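Local coordinates for putative oxidoreductase (Pseudomonas putida, PDB 3L6D), which probably acts as an NADP-dependent oxidoreductase of the 6-phosphogluconate dehydrogenase and reductive aminase type, at residues A65-I70 with E151-L156; G113-N116 with H121-K124. All blocks are in the same frame, centred on the assembly; numbering follows the deposited sequence.

In the fold
The N-terminal part of the chain folds as a Rossmann-type domain that probably binds NADP, and both contacts lie within it. Residues 65-70 lead into strand 68-71 of the parallel part of the sheet. After helices 76-84 and 88-92 the chain forms strand 96-99, and helix 105-117 then turns back into strand 121-128; contact 2 closes this short loop. Strand 140-145 and helix 147-152 follow, and residues 151-156 return to the start of strand 68-71, where contact 1 closes the long loop. Contact 2 is therefore nested inside contact 1. Their centres are 13 Å apart, they do not touch, and both pack helical segments against the same sheet.

Contact 1: A65-I70 with E151-L156; sequences ASPATI and EQHRAL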
ATOM      1  N   ALA B  65     -12.672 -29.765  28.182  1.00 24.13           N
ATOM      2  CA  ALA B  65     -13.843 -29.990  27.298  1.00 23.56           C
ATOM      3  C   ALA B  65     -13.490 -30.185  25.832  1.00 22.29           C
ATOM      4  O   ALA B  65     -14.289 -30.759  25.087  1.00 21.59           O
ATOM      5  CB  ALA B  65     -14.847 -28.848  27.422  1.00 24.21           C
ATOM      6  N   SER B  66     -12.328 -29.680  25.409  1.00 20.98           N
ATOM      7  CA  SER B  66     -11.970 -29.668  23.961  1.00 20.47           C
ATOM      8  C   SER B  66     -10.509 -30.049  23.788  1.00 19.94           C
ATOM      9  O   SER B  66      -9.735 -29.815  24.685  1.00 21.27           O
ATOM     10  CB  SER B  66     -12.157 -28.239  23.417  1.00 19.42           C
ATOM     11  OG  SER B  66     -13.461 -27.749  23.704  1.00 19.39           O
ATOM     12  N   PRO B  67     -10.102 -30.514  22.611  1.00 20.09           N
ATOM     13  CA  PRO B  67      -8.682 -30.875  22.429  1.00 19.73           C
ATOM     14  C   PRO B  67      -7.765 -29.621  22.316  1.00 19.52           C
ATOM     15  O   PRO B  67      -6.569 -29.710  22.559  1.00 18.54           O
ATOM     16  CB  PRO B  67      -8.705 -31.709  21.127  1.00 19.01           C
ATOM     17  CG  PRO B  67      -9.858 -31.129  20.367  1.00 26.90           C
ATOM     18  CD  PRO B  67     -10.914 -30.861  21.415  1.00 20.37           C
ATOM     19  N   ALA B  68      -8.356 -28.467  21.988  1.00 19.20           N
ATOM     20  CA  ALA B  68      -7.615 -27.195  21.889  1.00 18.74           C
ATOM     21  C   ALA B  68      -8.414 -26.093  22.572  1.00 18.59           C
ATOM     22  O   ALA B  68      -9.645 -26.052  22.466  1.00 17.92           O
ATOM     23  CB  ALA B  68      -7.383 -26.812  20.444  1.00 19.04           C
ATOM     24  N   THR B  69      -7.697 -25.164  23.200  1.00 17.43           N
ATOM     25  CA  THR B  69      -8.327 -24.038  23.809  1.00 20.34           C
ATOM     26  C   THR B  69      -7.647 -22.776  23.251  1.00 21.54           C
ATOM     27  O   THR B  69      -6.410 -22.676  23.216  1.00 23.29           O
ATOM     28  CB  THR B  69      -8.170 -24.052  25.352  1.00 20.73           C
ATOM     29  OG1 THR B  69      -8.872 -25.170  25.899  1.00 21.28           O
ATOM     30  CG2 THR B  69      -8.762 -22.793  25.944  1.00 19.34           C
ATOM     31  N   ILE B  70      -8.452 -21.824  22.805  1.00 19.74           N
ATOM     32  CA  ILE B  70      -7.912 -20.579  22.309  1.00 19.46           C
ATOM     33  C   ILE B  70      -7.879 -19.585  23.482  1.00 20.04           C
ATOM     34  O   ILE B  70      -8.906 -19.394  24.152  1.00 19.31           O
ATOM     35  CB  ILE B  70      -8.794 -20.086  21.174  1.00 18.94           C
ATOM     36  CG1 ILE B  70      -8.593 -20.967  19.945  1.00 19.36           C
ATOM     37  CG2 ILE B  70      -8.492 -18.630  20.799  1.00 20.44           C
ATOM     38  CD1 ILE B  70      -9.639 -20.677  18.936  1.00 20.33           C
ATOM     39  N   GLU B 151      -0.128 -28.229  13.326  1.00 22.58           N
ATOM     40  CA  GLU B 151      -0.622 -29.042  12.201  1.00 23.69           C
ATOM     41  C   GLU B 151      -1.891 -29.811  12.581  1.00 22.81           C
ATOM     42  O   GLU B 151      -2.845 -29.864  11.792  1.00 23.58           O
ATOM     43  CB  GLU B 151       0.448 -30.020  11.688  1.00 25.89           C
ATOM     44  CG  GLU B 151       1.598 -29.389  10.910  1.00 48.78           C
ATOM     45  CD  GLU B 151       1.156 -28.636   9.657  1.00 30.96           C
ATOM     46  OE1 GLU B 151       0.100 -28.961   9.049  1.00 48.82           O
ATOM     47  OE2 GLU B 151       1.884 -27.679   9.285  1.00 49.29           O
ATOM     48  N   GLN B 152      -1.909 -30.374  13.785  1.00 21.23           N
ATOM     49  CA  GLN B 152      -3.106 -31.082  14.259  1.00 23.02           C
ATOM     50  C   GLN B 152      -4.353 -30.202  14.188  1.00 21.52           C
ATOM     51  O   GLN B 152      -5.447 -30.679  13.819  1.00 20.26           O
ATOM     52  CB  GLN B 152      -2.898 -31.620  15.686  1.00 24.16           C
ATOM     53  CG  GLN B 152      -4.107 -32.305  16.303  1.00 27.58           C
ATOM     54  CD  GLN B 152      -3.865 -32.714  17.771  1.00 26.93           C
ATOM     55  OE1 GLN B 152      -2.744 -32.638  18.271  1.00 28.62           O
ATOM     56  NE2 GLN B 152      -4.931 -33.115  18.463  1.00 27.78           N
ATOM     57  N   HIS B 153      -4.194 -28.924  14.535  1.00 18.71           N
ATOM     58  CA  HIS B 153      -5.324 -28.027  14.667  1.00 19.18           C
ATOM     59  C   HIS B 153      -5.427 -26.992  13.553  1.00 20.38           C
ATOM     60  O   HIS B 153      -6.182 -26.022  13.635  1.00 19.89           O
ATOM     61  CB  HIS B 153      -5.305 -27.353  16.071  1.00 18.63           C
ATOM     62  CG  HIS B 153      -5.424 -28.351  17.181  1.00 18.96           C
ATOM     63  ND1 HIS B 153      -6.538 -29.149  17.343  1.00 18.79           N
ATOM     64  CD2 HIS B 153      -4.532 -28.752  18.120  1.00 17.82           C
ATOM     65  CE1 HIS B 153      -6.341 -29.971  18.360  1.00 17.00           C
ATOM     66  NE2 HIS B 153      -5.143 -29.726  18.868  1.00 20.77           N
ATOM     67  N   ARG B 154      -4.690 -27.209  12.487  1.00 20.93           N
ATOM     68  CA  ARG B 154      -4.604 -26.195  11.443  1.00 24.53           C
ATOM     69  C   ARG B 154      -5.960 -25.898  10.810  1.00 21.20           C
ATOM     70  O   ARG B 154      -6.279 -24.749  10.599  1.00 19.70           O
ATOM     71  CB  ARG B 154      -3.611 -26.649  10.352  1.00 29.30           C
ATOM     72  CG  ARG B 154      -3.432 -25.593   9.305  1.00 40.77           C
ATOM     73  CD  ARG B 154      -3.056 -26.262   8.021  1.00 36.93           C
ATOM     74  NE  ARG B 154      -1.626 -26.207   7.836  1.00 43.39           N
ATOM     75  CZ  ARG B 154      -1.009 -25.212   7.208  1.00 39.66           C
ATOM     76  NH1 ARG B 154      -1.721 -24.210   6.737  1.00 44.47           N
ATOM     77  NH2 ARG B 154       0.306 -25.222   7.053  1.00 43.35           N
ATOM     78  N   ALA B 155      -6.751 -26.938  10.507  1.00 22.34           N
ATOM     79  CA  ALA B 155      -8.062 -26.749   9.853  1.00 23.09           C
ATOM     80  C   ALA B 155      -8.972 -25.886  10.745  1.00 23.99           C
ATOM     81  O   ALA B 155      -9.657 -24.976  10.282  1.00 23.56           O
ATOM     82  CB  ALA B 155      -8.773 -28.161   9.521  1.00 24.02           C
ATOM     83  N   LEU B 156      -8.916 -26.141  12.040  1.00 24.17           N
ATOM     84  CA  LEU B 156      -9.701 -25.365  12.995  1.00 24.62           C
ATOM     85  C   LEU B 156      -9.287 -23.889  12.976  1.00 24.26           C
ATOM     86  O   LEU B 156     -10.134 -22.996  12.858  1.00 24.24           O
ATOM     87  CB  LEU B 156      -9.467 -25.932  14.412  1.00 23.05           C
ATOM     88  CG  LEU B 156     -10.031 -25.133  15.565  1.00 27.57           C
ATOM     89  CD1 LEU B 156     -11.550 -25.184  15.531  1.00 22.87           C
ATOM     90  CD2 LEU B 156      -9.468 -25.737  16.850  1.00 22.19           C
TER
HETATM   91  O   HOH W   1      -4.361 -31.029  21.400  1.00 24.22           O
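With chi1 at -62°, CG of His-153 sits anti to its own carbonyl carbon, and chi2 of -63° turns the imidazole so that one face lies against Ala-68, the first residue of strand 68-71. The methyl carbon CB of Ala-68 stands 3.9 Å from the centroid of the His-153 ring and only 6° off its normal, a CH-pi contact centred over the face. The opposite face is covered by CG of Gln-152, whose extended side chain runs past it, and the imidazole is thus sandwiched between two aliphatic carbons. CB of Pro-67 also comes to 4.0 Å from CE1 of His-153. Leu-156, three residues on, brings CD2 to 4.3 Å from CB of Ala-68 and also packs on Val-12 and Leu-28, carrying the apolar patch over to strand 12-15 and helix 19-30. The polar link is indirect: a water in the plane of the imidazole lies 3.0 Å from NE2 of His-153 and donates to O of Pro-67 at 2.8 Å. Were the imidazole replaced by an alanine, the Ala-68 methyl would probably lose its aromatic cover and the water its ring partner. The junction between helices 147-152 and 154-157 is thus held to the start of strand 68-71 by dispersion over the ring, and to Pro-67 just before it by a water bridge in the ring plane, with no direct polar bond between them.

Contact 2: G113-N116 with H121-K124; sequences GLVN and HYVK
Val-115 and Tyr-122 face each other inside a beta-alpha-beta unit of the Rossmann fold, where helix 105-117 packs on strand 121-128, and their side chains cross at about a right angle. The two CB atoms of Val-115 and Tyr-122 are 4.0 Å apart, and each valine methyl then takes a different part of the strand. A chi1 of 170° swings CG1 of Val-115 to the side opposite its backbone N, where it lies 3.5 Å from O of His-121. CG2 of Val-115 instead meets CD1 of Tyr-122 at 4.0 Å, coming obliquely to the phenol ring. Tyr-122 has chi1 of 177°, which carries the ring onward from the helix until its OH hydrogen-bonds OD2 of Asp-99, at the end of strand 96-99; Trp-169 of helix 169-199 also packs on this side chain. Val-115 rests on Ile-97 as well, and thus joins the two parallel strands. At the helix's last turn, Asn-116 directs its amide toward the strand, and ND2 also hydrogen-bonds O of Gly-120 in the connecting turn. A water accepts from both sides of the contact, 2.7 Å from ND2 of Asn-116 and 2.9 Å from the backbone N of Tyr-122.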
ATOM      1  N   GLY B 113       7.174 -23.030  27.904  1.00 32.24           N
ATOM      2  CA  GLY B 113       7.767 -23.903  28.930  1.00 30.66           C
ATOM      3  C   GLY B 113       6.776 -24.430  29.944  1.00 30.29           C
ATOM      4  O   GLY B 113       6.761 -25.629  30.249  1.00 30.56           O
ATOM      5  N   LEU B 114       5.943 -23.535  30.460  1.00 29.68           N
ATOM      6  CA  LEU B 114       4.921 -23.877  31.425  1.00 30.18           C
ATOM      7  C   LEU B 114       3.913 -24.892  30.882  1.00 29.43           C
ATOM      8  O   LEU B 114       3.604 -25.895  31.537  1.00 27.88           O
ATOM      9  CB  LEU B 114       4.178 -22.607  31.845  1.00 31.63           C
ATOM     10  CG  LEU B 114       3.350 -22.600  33.142  1.00 43.77           C
ATOM     11  CD1 LEU B 114       3.257 -21.187  33.770  1.00 33.85           C
ATOM     12  CD2 LEU B 114       1.980 -23.170  32.952  1.00 34.02           C
ATOM     13  N   VAL B 115       3.385 -24.623  29.695  1.00 28.22           N
ATOM     14  CA  VAL B 115       2.400 -25.520  29.087  1.00 27.20           C
ATOM     15  C   VAL B 115       3.042 -26.888  28.801  1.00 26.77           C
ATOM     16  O   VAL B 115       2.439 -27.969  29.070  1.00 25.09           O
ATOM     17  CB  VAL B 115       1.775 -24.861  27.822  1.00 28.14           C
ATOM     18  CG1 VAL B 115       0.939 -25.859  27.033  1.00 26.26           C
ATOM     19  CG2 VAL B 115       0.913 -23.619  28.215  1.00 28.38           C
ATOM     20  N   ASN B 116       4.267 -26.855  28.282  1.00 28.85           N
ATOM     21  CA  ASN B 116       5.001 -28.085  28.010  1.00 31.84           C
ATOM     22  C   ASN B 116       5.298 -28.886  29.253  1.00 31.66           C
ATOM     23  O   ASN B 116       5.184 -30.109  29.244  1.00 31.53           O
ATOM     24  CB  ASN B 116       6.317 -27.816  27.298  1.00 35.68           C
ATOM     25  CG  ASN B 116       6.141 -27.342  25.880  1.00 32.51           C
ATOM     26  OD1 ASN B 116       7.103 -26.865  25.287  1.00 38.59           O
ATOM     27  ND2 ASN B 116       4.939 -27.464  25.322  1.00 37.31           N
ATOM     28  N   HIS B 121       0.588 -28.590  24.769  1.00 23.20           N
ATOM     29  CA  HIS B 121       1.322 -28.108  23.611  1.00 23.15           C
ATOM     30  C   HIS B 121       0.961 -26.667  23.477  1.00 22.96           C
ATOM     31  O   HIS B 121      -0.205 -26.301  23.722  1.00 24.19           O
ATOM     32  CB  HIS B 121       0.886 -28.889  22.381  1.00 23.68           C
ATOM     33  CG  HIS B 121       0.949 -30.363  22.589  1.00 26.86           C
ATOM     34  ND1 HIS B 121       2.143 -31.057  22.606  1.00 25.15           N
ATOM     35  CD2 HIS B 121      -0.027 -31.272  22.860  1.00 25.84           C
ATOM     36  CE1 HIS B 121       1.895 -32.338  22.835  1.00 26.77           C
ATOM     37  NE2 HIS B 121       0.590 -32.493  23.000  1.00 26.56           N
ATOM     38  N   TYR B 122       1.943 -25.839  23.156  1.00 20.03           N
ATOM     39  CA  TYR B 122       1.708 -24.407  23.139  1.00 19.96           C
ATOM     40  C   TYR B 122       1.858 -23.866  21.719  1.00 18.63           C
ATOM     41  O   TYR B 122       2.892 -24.094  21.077  1.00 17.43           O
ATOM     42  CB  TYR B 122       2.697 -23.719  24.078  1.00 21.86           C
ATOM     43  CG  TYR B 122       2.545 -22.227  24.051  1.00 22.50           C
ATOM     44  CD1 TYR B 122       1.571 -21.592  24.833  1.00 23.23           C
ATOM     45  CD2 TYR B 122       3.365 -21.444  23.238  1.00 23.44           C
ATOM     46  CE1 TYR B 122       1.446 -20.205  24.816  1.00 24.53           C
ATOM     47  CE2 TYR B 122       3.229 -20.066  23.196  1.00 23.40           C
ATOM     48  CZ  TYR B 122       2.260 -19.462  23.979  1.00 23.74           C
ATOM     49  OH  TYR B 122       2.135 -18.084  23.915  1.00 26.75           O
ATOM     50  N   VAL B 123       0.809 -23.245  21.187  1.00 18.55           N
ATOM     51  CA  VAL B 123       0.930 -22.525  19.910  1.00 18.47           C
ATOM     52  C   VAL B 123       0.650 -21.054  20.106  1.00 19.30           C
ATOM     53  O   VAL B 123      -0.383 -20.684  20.721  1.00 20.21           O
ATOM     54  CB  VAL B 123      -0.069 -23.098  18.834  1.00 17.30           C
ATOM     55  CG1 VAL B 123       0.055 -22.321  17.526  1.00 19.63           C
ATOM     56  CG2 VAL B 123       0.182 -24.587  18.587  1.00 19.88           C
ATOM     57  N   LYS B 124       1.539 -20.201  19.616  1.00 18.89           N
ATOM     58  CA  LYS B 124       1.288 -18.760  19.709  1.00 21.49           C
ATOM     59  C   LYS B 124       0.691 -18.336  18.354  1.00 22.15           C
ATOM     60  O   LYS B 124       1.169 -18.769  17.327  1.00 22.20           O
ATOM     61  CB  LYS B 124       2.591 -17.979  19.938  1.00 21.42           C
ATOM     62  CG  LYS B 124       2.419 -16.446  19.869  1.00 24.85           C
ATOM     63  CD  LYS B 124       3.841 -15.742  19.996  1.00 22.62           C
ATOM     64  CE  LYS B 124       3.672 -14.183  20.015  1.00 25.29           C
ATOM     65  NZ  LYS B 124       2.771 -13.840  21.169  1.00 22.71           N
TER
HETATM   66  O   HOH W   2       4.480 -27.084  22.646  1.00 32.68           O